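Long-range contacts in protein Pcdhgb2 (Mus musculus, PDB 5SZR), which probably mediates calcium-dependent cell adhesion and may help set up specific neuronal connections, this chain being its extracellular cadherin domains 3 to 6: residues Pro108-Thr113 with Val183-Ala188; Gly126-Leu131 with Lys166-Arg171. All coordinates share one frame; numbering follows the deposited sequence.

Contact 1: residues Pro108-Thr113 with Val183-Ala188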
ATOM      1  N   PRO A 108       5.562  28.475 -29.865  1.00 69.65           N
ATOM      2  CA  PRO A 108       4.602  28.719 -28.779  1.00 67.69           C
ATOM      3  C   PRO A 108       5.219  28.379 -27.430  1.00 66.88           C
ATOM      4  O   PRO A 108       6.006  27.439 -27.307  1.00 68.11           O
ATOM      5  CB  PRO A 108       3.437  27.775 -29.103  1.00 66.95           C
ATOM      6  CG  PRO A 108       3.634  27.364 -30.523  1.00 70.53           C
ATOM      7  CD  PRO A 108       5.102  27.424 -30.789  1.00 70.86           C
ATOM      8  N   GLU A 109       4.859  29.153 -26.409  1.00 66.76           N
ATOM      9  CA  GLU A 109       5.281  28.855 -25.049  1.00 70.95           C
ATOM     10  C   GLU A 109       4.063  28.628 -24.164  1.00 68.58           C
ATOM     11  O   GLU A 109       2.997  29.216 -24.379  1.00 66.91           O
ATOM     12  CB  GLU A 109       6.170  29.965 -24.464  1.00 76.97           C
ATOM     13  CG  GLU A 109       5.525  31.331 -24.328  1.00 82.29           C
ATOM     14  CD  GLU A 109       6.403  32.298 -23.548  1.00 87.91           C
ATOM     15  OE1 GLU A 109       6.943  31.889 -22.494  1.00 89.92           O
ATOM     16  OE2 GLU A 109       6.570  33.458 -23.992  1.00 89.39           O
ATOM     17  N   VAL A 110       4.232  27.756 -23.170  1.00 67.14           N
ATOM     18  CA  VAL A 110       3.167  27.362 -22.254  1.00 63.73           C
ATOM     19  C   VAL A 110       3.515  27.879 -20.865  1.00 61.61           C
ATOM     20  O   VAL A 110       4.621  27.638 -20.364  1.00 61.27           O
ATOM     21  CB  VAL A 110       2.976  25.836 -22.239  1.00 65.96           C
ATOM     22  CG1 VAL A 110       1.675  25.466 -21.546  1.00 66.11           C
ATOM     23  CG2 VAL A 110       3.017  25.278 -23.648  1.00 68.90           C
ATOM     24  N   ILE A 111       2.573  28.582 -20.240  1.00 60.05           N
ATOM     25  CA  ILE A 111       2.773  29.186 -18.927  1.00 60.45           C
ATOM     26  C   ILE A 111       1.818  28.505 -17.958  1.00 59.00           C
ATOM     27  O   ILE A 111       0.594  28.651 -18.079  1.00 58.25           O
ATOM     28  CB  ILE A 111       2.547  30.704 -18.951  1.00 64.03           C
ATOM     29  CG1 ILE A 111       3.310  31.344 -20.117  1.00 67.25           C
ATOM     30  CG2 ILE A 111       2.972  31.321 -17.629  1.00 66.76           C
ATOM     31  CD1 ILE A 111       4.807  31.119 -20.070  1.00 68.91           C
ATOM     32  N   VAL A 112       2.374  27.772 -16.992  1.00 59.42           N
ATOM     33  CA  VAL A 112       1.609  26.972 -16.039  1.00 56.25           C
ATOM     34  C   VAL A 112       1.714  27.625 -14.667  1.00 54.94           C
ATOM     35  O   VAL A 112       2.823  27.851 -14.167  1.00 55.78           O
ATOM     36  CB  VAL A 112       2.118  25.524 -15.987  1.00 56.91           C
ATOM     37  CG1 VAL A 112       1.283  24.703 -15.025  1.00 55.52           C
ATOM     38  CG2 VAL A 112       2.121  24.903 -17.379  1.00 57.78           C
ATOM     39  N   THR A 113       0.570  27.921 -14.053  1.00 53.56           N
ATOM     40  CA  THR A 113       0.531  28.488 -12.713  1.00 53.34           C
ATOM     41  C   THR A 113      -0.498  27.744 -11.873  1.00 54.03           C
ATOM     42  O   THR A 113      -1.327  26.989 -12.388  1.00 53.56           O
ATOM     43  CB  THR A 113       0.193  29.987 -12.725  1.00 54.01           C
ATOM     44  OG1 THR A 113      -1.094  30.189 -13.320  1.00 53.61           O
ATOM     45  CG2 THR A 113       1.242  30.776 -13.491  1.00 59.52           C
ATOM     46  N   VAL A 183       2.362  14.809 -16.248  1.00 69.22           N
ATOM     47  CA  VAL A 183       1.376  15.224 -17.241  1.00 67.06           C
ATOM     48  C   VAL A 183       2.057  16.164 -18.225  1.00 67.13           C
ATOM     49  O   VAL A 183       2.523  17.245 -17.844  1.00 59.85           O
ATOM     50  CB  VAL A 183       0.161  15.896 -16.582  1.00 64.89           C
ATOM     51  CG1 VAL A 183      -0.909  16.200 -17.616  1.00 58.03           C
ATOM     52  CG2 VAL A 183      -0.395  15.006 -15.476  1.00 57.39           C
ATOM     53  N   THR A 184       2.107  15.753 -19.491  1.00 67.13           N
ATOM     54  CA  THR A 184       2.744  16.522 -20.553  1.00 67.33           C
ATOM     55  C   THR A 184       1.683  17.276 -21.346  1.00 65.70           C
ATOM     56  O   THR A 184       0.802  16.659 -21.956  1.00 68.19           O
ATOM     57  CB  THR A 184       3.549  15.612 -21.481  1.00 70.06           C
ATOM     58  OG1 THR A 184       4.698  15.111 -20.787  1.00 71.36           O
ATOM     59  CG2 THR A 184       4.002  16.379 -22.715  1.00 69.85           C
ATOM     60  N   ILE A 185       1.769  18.601 -21.339  1.00 62.63           N
ATOM     61  CA  ILE A 185       0.864  19.457 -22.096  1.00 65.24           C
ATOM     62  C   ILE A 185       1.615  19.983 -23.315  1.00 66.51           C
ATOM     63  O   ILE A 185       2.691  20.576 -23.180  1.00 65.25           O
ATOM     64  CB  ILE A 185       0.327  20.609 -21.232  1.00 64.91           C
ATOM     65  CG1 ILE A 185      -0.591  20.060 -20.138  1.00 64.42           C
ATOM     66  CG2 ILE A 185      -0.395  21.635 -22.099  1.00 65.33           C
ATOM     67  CD1 ILE A 185      -1.185  21.122 -19.249  1.00 63.79           C
ATOM     68  N   VAL A 186       1.054  19.762 -24.502  1.00 67.84           N
ATOM     69  CA  VAL A 186       1.689  20.128 -25.764  1.00 70.79           C
ATOM     70  C   VAL A 186       0.899  21.266 -26.397  1.00 73.12           C
ATOM     71  O   VAL A 186      -0.336  21.220 -26.446  1.00 75.07           O
ATOM     72  CB  VAL A 186       1.777  18.926 -26.721  1.00 72.08           C
ATOM     73  CG1 VAL A 186       2.435  19.334 -28.032  1.00 73.15           C
ATOM     74  CG2 VAL A 186       2.542  17.784 -26.069  1.00 71.63           C
ATOM     75  N   ALA A 187       1.612  22.281 -26.881  1.00 73.11           N
ATOM     76  CA  ALA A 187       1.010  23.430 -27.545  1.00 71.52           C
ATOM     77  C   ALA A 187       1.655  23.604 -28.911  1.00 75.62           C
ATOM     78  O   ALA A 187       2.883  23.560 -29.029  1.00 77.81           O
ATOM     79  CB  ALA A 187       1.178  24.700 -26.707  1.00 68.08           C
ATOM     80  N   ALA A 188       0.832  23.803 -29.940  1.00 75.83           N
ATOM     81  CA  ALA A 188       1.326  23.913 -31.305  1.00 78.67           C
ATOM     82  C   ALA A 188       0.608  25.044 -32.030  1.00 77.58           C
ATOM     83  O   ALA A 188      -0.578  25.296 -31.796  1.00 76.53           O
ATOM     84  CB  ALA A 188       1.145  22.597 -32.072  1.00 82.28           C
TER

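Contact 2: residues Gly126-Leu131 with Lys166-Arg171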
ATOM      1  N   GLY A 126     -13.562  17.207 -11.690  1.00 59.03           N
ATOM      2  CA  GLY A 126     -13.554  18.596 -12.092  1.00 61.17           C
ATOM      3  C   GLY A 126     -12.717  19.513 -11.231  1.00 60.27           C
ATOM      4  O   GLY A 126     -12.847  20.737 -11.355  1.00 64.66           O
ATOM      5  N   THR A 127     -11.867  18.968 -10.366  1.00 54.51           N
ATOM      6  CA  THR A 127     -10.984  19.799  -9.561  1.00 53.67           C
ATOM      7  C   THR A 127      -9.933  20.454 -10.447  1.00 53.45           C
ATOM      8  O   THR A 127      -9.358  19.811 -11.331  1.00 53.83           O
ATOM      9  CB  THR A 127     -10.312  18.960  -8.471  1.00 55.72           C
ATOM     10  OG1 THR A 127     -11.317  18.332  -7.661  1.00 56.96           O
ATOM     11  CG2 THR A 127      -9.435  19.832  -7.580  1.00 56.17           C
ATOM     12  N   VAL A 128      -9.690  21.741 -10.212  1.00 53.64           N
ATOM     13  CA  VAL A 128      -8.788  22.523 -11.053  1.00 53.24           C
ATOM     14  C   VAL A 128      -7.358  22.287 -10.580  1.00 53.76           C
ATOM     15  O   VAL A 128      -6.970  22.730  -9.497  1.00 55.28           O
ATOM     16  CB  VAL A 128      -9.142  24.011 -11.020  1.00 52.94           C
ATOM     17  CG1 VAL A 128      -8.155  24.803 -11.866  1.00 54.25           C
ATOM     18  CG2 VAL A 128     -10.562  24.215 -11.510  1.00 53.68           C
ATOM     19  N   ILE A 129      -6.569  21.593 -11.397  1.00 54.26           N
ATOM     20  CA  ILE A 129      -5.201  21.257 -11.022  1.00 56.04           C
ATOM     21  C   ILE A 129      -4.242  22.394 -11.333  1.00 57.40           C
ATOM     22  O   ILE A 129      -3.349  22.693 -10.538  1.00 58.15           O
ATOM     23  CB  ILE A 129      -4.764  19.964 -11.732  1.00 58.43           C
ATOM     24  CG1 ILE A 129      -5.732  18.824 -11.431  1.00 59.08           C
ATOM     25  CG2 ILE A 129      -3.357  19.574 -11.308  1.00 58.75           C
ATOM     26  CD1 ILE A 129      -5.348  17.553 -12.126  1.00 61.39           C
ATOM     27  N   ALA A 130      -4.401  23.037 -12.487  1.00 60.27           N
ATOM     28  CA  ALA A 130      -3.431  24.028 -12.921  1.00 57.81           C
ATOM     29  C   ALA A 130      -4.091  24.973 -13.910  1.00 58.26           C
ATOM     30  O   ALA A 130      -5.066  24.622 -14.580  1.00 59.49           O
ATOM     31  CB  ALA A 130      -2.200  23.365 -13.548  1.00 57.47           C
ATOM     32  N   LEU A 131      -3.540  26.178 -13.992  1.00 57.33           N
ATOM     33  CA  LEU A 131      -3.972  27.184 -14.948  1.00 56.72           C
ATOM     34  C   LEU A 131      -2.925  27.297 -16.048  1.00 55.00           C
ATOM     35  O   LEU A 131      -1.728  27.418 -15.763  1.00 52.77           O
ATOM     36  CB  LEU A 131      -4.196  28.528 -14.256  1.00 57.84           C
ATOM     37  CG  LEU A 131      -5.255  28.471 -13.153  1.00 56.60           C
ATOM     38  CD1 LEU A 131      -5.368  29.805 -12.434  1.00 53.48           C
ATOM     39  CD2 LEU A 131      -6.599  28.048 -13.727  1.00 52.93           C
ATOM     40  N   LYS A 166      -7.889  25.445 -18.192  1.00 61.72           N
ATOM     41  CA  LYS A 166      -7.851  24.849 -16.865  1.00 62.29           C
ATOM     42  C   LYS A 166      -7.633  23.355 -17.034  1.00 62.02           C
ATOM     43  O   LYS A 166      -8.389  22.694 -17.755  1.00 64.70           O
ATOM     44  CB  LYS A 166      -9.139  25.124 -16.085  1.00 65.90           C
ATOM     45  CG  LYS A 166      -9.306  26.568 -15.663  1.00 70.90           C
ATOM     46  CD  LYS A 166     -10.533  26.756 -14.792  1.00 77.36           C
ATOM     47  CE  LYS A 166     -10.837  28.233 -14.583  1.00 84.39           C
ATOM     48  NZ  LYS A 166     -11.977  28.439 -13.648  1.00 91.06           N
ATOM     49  N   LEU A 167      -6.584  22.836 -16.401  1.00 58.30           N
ATOM     50  CA  LEU A 167      -6.356  21.398 -16.345  1.00 57.67           C
ATOM     51  C   LEU A 167      -7.170  20.824 -15.193  1.00 56.78           C
ATOM     52  O   LEU A 167      -6.955  21.194 -14.033  1.00 57.50           O
ATOM     53  CB  LEU A 167      -4.871  21.097 -16.163  1.00 56.66           C
ATOM     54  CG  LEU A 167      -4.485  19.617 -16.163  1.00 57.21           C
ATOM     55  CD1 LEU A 167      -4.795  18.987 -17.516  1.00 58.44           C
ATOM     56  CD2 LEU A 167      -3.016  19.444 -15.810  1.00 56.16           C
ATOM     57  N   VAL A 168      -8.109  19.932 -15.507  1.00 56.10           N
ATOM     58  CA  VAL A 168      -9.040  19.420 -14.513  1.00 57.57           C
ATOM     59  C   VAL A 168      -9.011  17.896 -14.504  1.00 58.53           C
ATOM     60  O   VAL A 168      -8.671  17.248 -15.496  1.00 58.64           O
ATOM     61  CB  VAL A 168     -10.481  19.919 -14.757  1.00 59.24           C
ATOM     62  CG1 VAL A 168     -10.499  21.436 -14.899  1.00 58.49           C
ATOM     63  CG2 VAL A 168     -11.082  19.242 -15.981  1.00 56.16           C
ATOM     64  N   THR A 169      -9.373  17.330 -13.351  1.00 58.88           N
ATOM     65  CA  THR A 169      -9.589  15.895 -13.240  1.00 58.31           C
ATOM     66  C   THR A 169     -10.948  15.526 -13.819  1.00 60.91           C
ATOM     67  O   THR A 169     -11.922  16.270 -13.678  1.00 63.90           O
ATOM     68  CB  THR A 169      -9.534  15.440 -11.782  1.00 58.98           C
ATOM     69  OG1 THR A 169     -10.560  16.107 -11.039  1.00 59.90           O
ATOM     70  CG2 THR A 169      -8.186  15.744 -11.160  1.00 58.21           C
ATOM     71  N   ASP A 170     -11.006  14.372 -14.482  1.00 61.90           N
ATOM     72  CA  ASP A 170     -12.277  13.776 -14.878  1.00 66.50           C
ATOM     73  C   ASP A 170     -12.345  12.317 -14.443  1.00 66.34           C
ATOM     74  O   ASP A 170     -13.085  11.526 -15.037  1.00 67.54           O
ATOM     75  CB  ASP A 170     -12.501  13.901 -16.387  1.00 72.05           C
ATOM     76  CG  ASP A 170     -11.575  13.015 -17.186  1.00 77.07           C
ATOM     77  OD1 ASP A 170     -11.999  12.505 -18.245  1.00 80.25           O
ATOM     78  OD2 ASP A 170     -10.421  12.826 -16.747  1.00 77.83           O
ATOM     79  N   ARG A 171     -11.584  11.954 -13.414  1.00 64.85           N
ATOM     80  CA  ARG A 171     -11.473  10.583 -12.945  1.00 65.68           C
ATOM     81  C   ARG A 171     -11.125  10.622 -11.465  1.00 61.48           C
ATOM     82  O   ARG A 171     -10.343  11.472 -11.032  1.00 59.83           O
ATOM     83  CB  ARG A 171     -10.405   9.823 -13.740  1.00 69.81           C
ATOM     84  CG  ARG A 171     -10.263   8.354 -13.402  1.00 74.16           C
ATOM     85  CD  ARG A 171      -9.158   7.716 -14.238  1.00 78.76           C
ATOM     86  NE  ARG A 171      -9.410   7.847 -15.671  1.00 82.98           N
ATOM     87  CZ  ARG A 171      -8.566   7.455 -16.621  1.00 84.95           C
ATOM     88  NH1 ARG A 171      -7.404   6.906 -16.294  1.00 86.05           N
ATOM     89  NH2 ARG A 171      -8.885   7.612 -17.897  1.00 86.47           N
TER

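Contact 1: residues Pro108-Thr113 with Val183-Ala188
Val110 meets Ala187 and Ile185 across the interior of a cadherin domain, the valine reaching in from one sheet, the alanine and isoleucine from the other. The closest touch joins Val110 CG2 to Ala187 CB at 3.6 Å, while the other branch, Val110 CG1, comes to 4.4 Å from Ile185 CG2. A first torsion of -167° sets CG1 anti to the backbone N and CG2 beside it, which spreads the fork of the valine over two successive inward positions of strand 180-189. Ala187 suits its place because its lone methyl lets the valine come close, and Val145 and Cys147 also pack on it; the longer Ile185 fills the wider interval further along. At the calcium-binding end, Pro108 lays its ring against backbone rather than side chain, with Pro108 CG 4.1 Å from Ala188 C. The ring also touches Asp136, which with Asp189 is among the ligands of one bound calcium ion. A compact, rigid proline ring suits a place between backbone and calcium-binding side chains. Largely apolar packing between strand 109-113 of one sheet and strand 180-189 of the other is the facing-sheet core of the cadherin beta-sandwich, here closed off beside an interdomain calcium site.

Contact 2: residues Gly126-Leu131 with Lys166-Arg171
Thr169 and Ile129 meet at about a right angle, Thr169 CG2 lying 3.5 Å from Ile129 CD1 at the end of the isoleucine's extended chain. The threonine's two branches divide the work. Its methyl joins this apolar patch, while OG1, set between the backbone N and carbonyl carbon by a chi1 of 61°, accepts a hydrogen bond from Thr127 N at 3.2 Å and a weak one from Gly126 N. Gly126 N also gives a bond to Thr169 O, 2.7 Å away, approaching from above the carbonyl plane; Thr169 N bonds to Thr127 O in the carbonyl plane. The positive phi of Gly126 (87°) would jam a CB against the preceding carbonyl, so glycine suits this turn. The Thr127 side chain lies alongside that of Thr169, but its hydroxyl bonds to Pro124 O. Were Thr169 an alanine, Thr127 N would probably be left without its acceptor and a gap would open beside Ile129 CD1.

Further along, Ile129 and Ala130 both face Leu167 in a classic beta bulge. Ile129 N bonds to Leu167 O at 2.7 Å, nearly in line with the C=O bond, and Leu167 N returns a bond to Ala130 O. Small Ala130 lies beside Leu167 on the buried face. On the other face, where Val128 pairs with Val168, exposed Lys166 runs extended beside Leu131, Lys166 CG 3.6 Å from Leu131 CD2, and its CD passes Val128 CG2. The chemistry implies a pairing carried by backbone bonds that run on into the loop at Gly126 and Thr127, where a threonine hydroxyl adds to them, with aliphatic side chains packed on the inner face and lysine methylenes on the outer.

Contacts 1 and 2 belong to the same cadherin domain, and contact 2 is nested within the loop of chain that contact 1 closes. They share one sheet, in which strands 109-113 and 128-135 are neighbours: Thr113 O lies 2.9 Å from Leu131 N, a probable hydrogen bond, and Val112 packs on Ala130. Contact 1 is buried and spans the two sheets, so it rests on van der Waals packing, with no polar bond between its segments; contact 2 is partly buried and lies within one sheet, so backbone hydrogen bonds dominate and its outer face tolerates a lysine. Ile201 of strand 196-206 touches both Ile185 and Leu167, carrying the inner packing from one contact to the other.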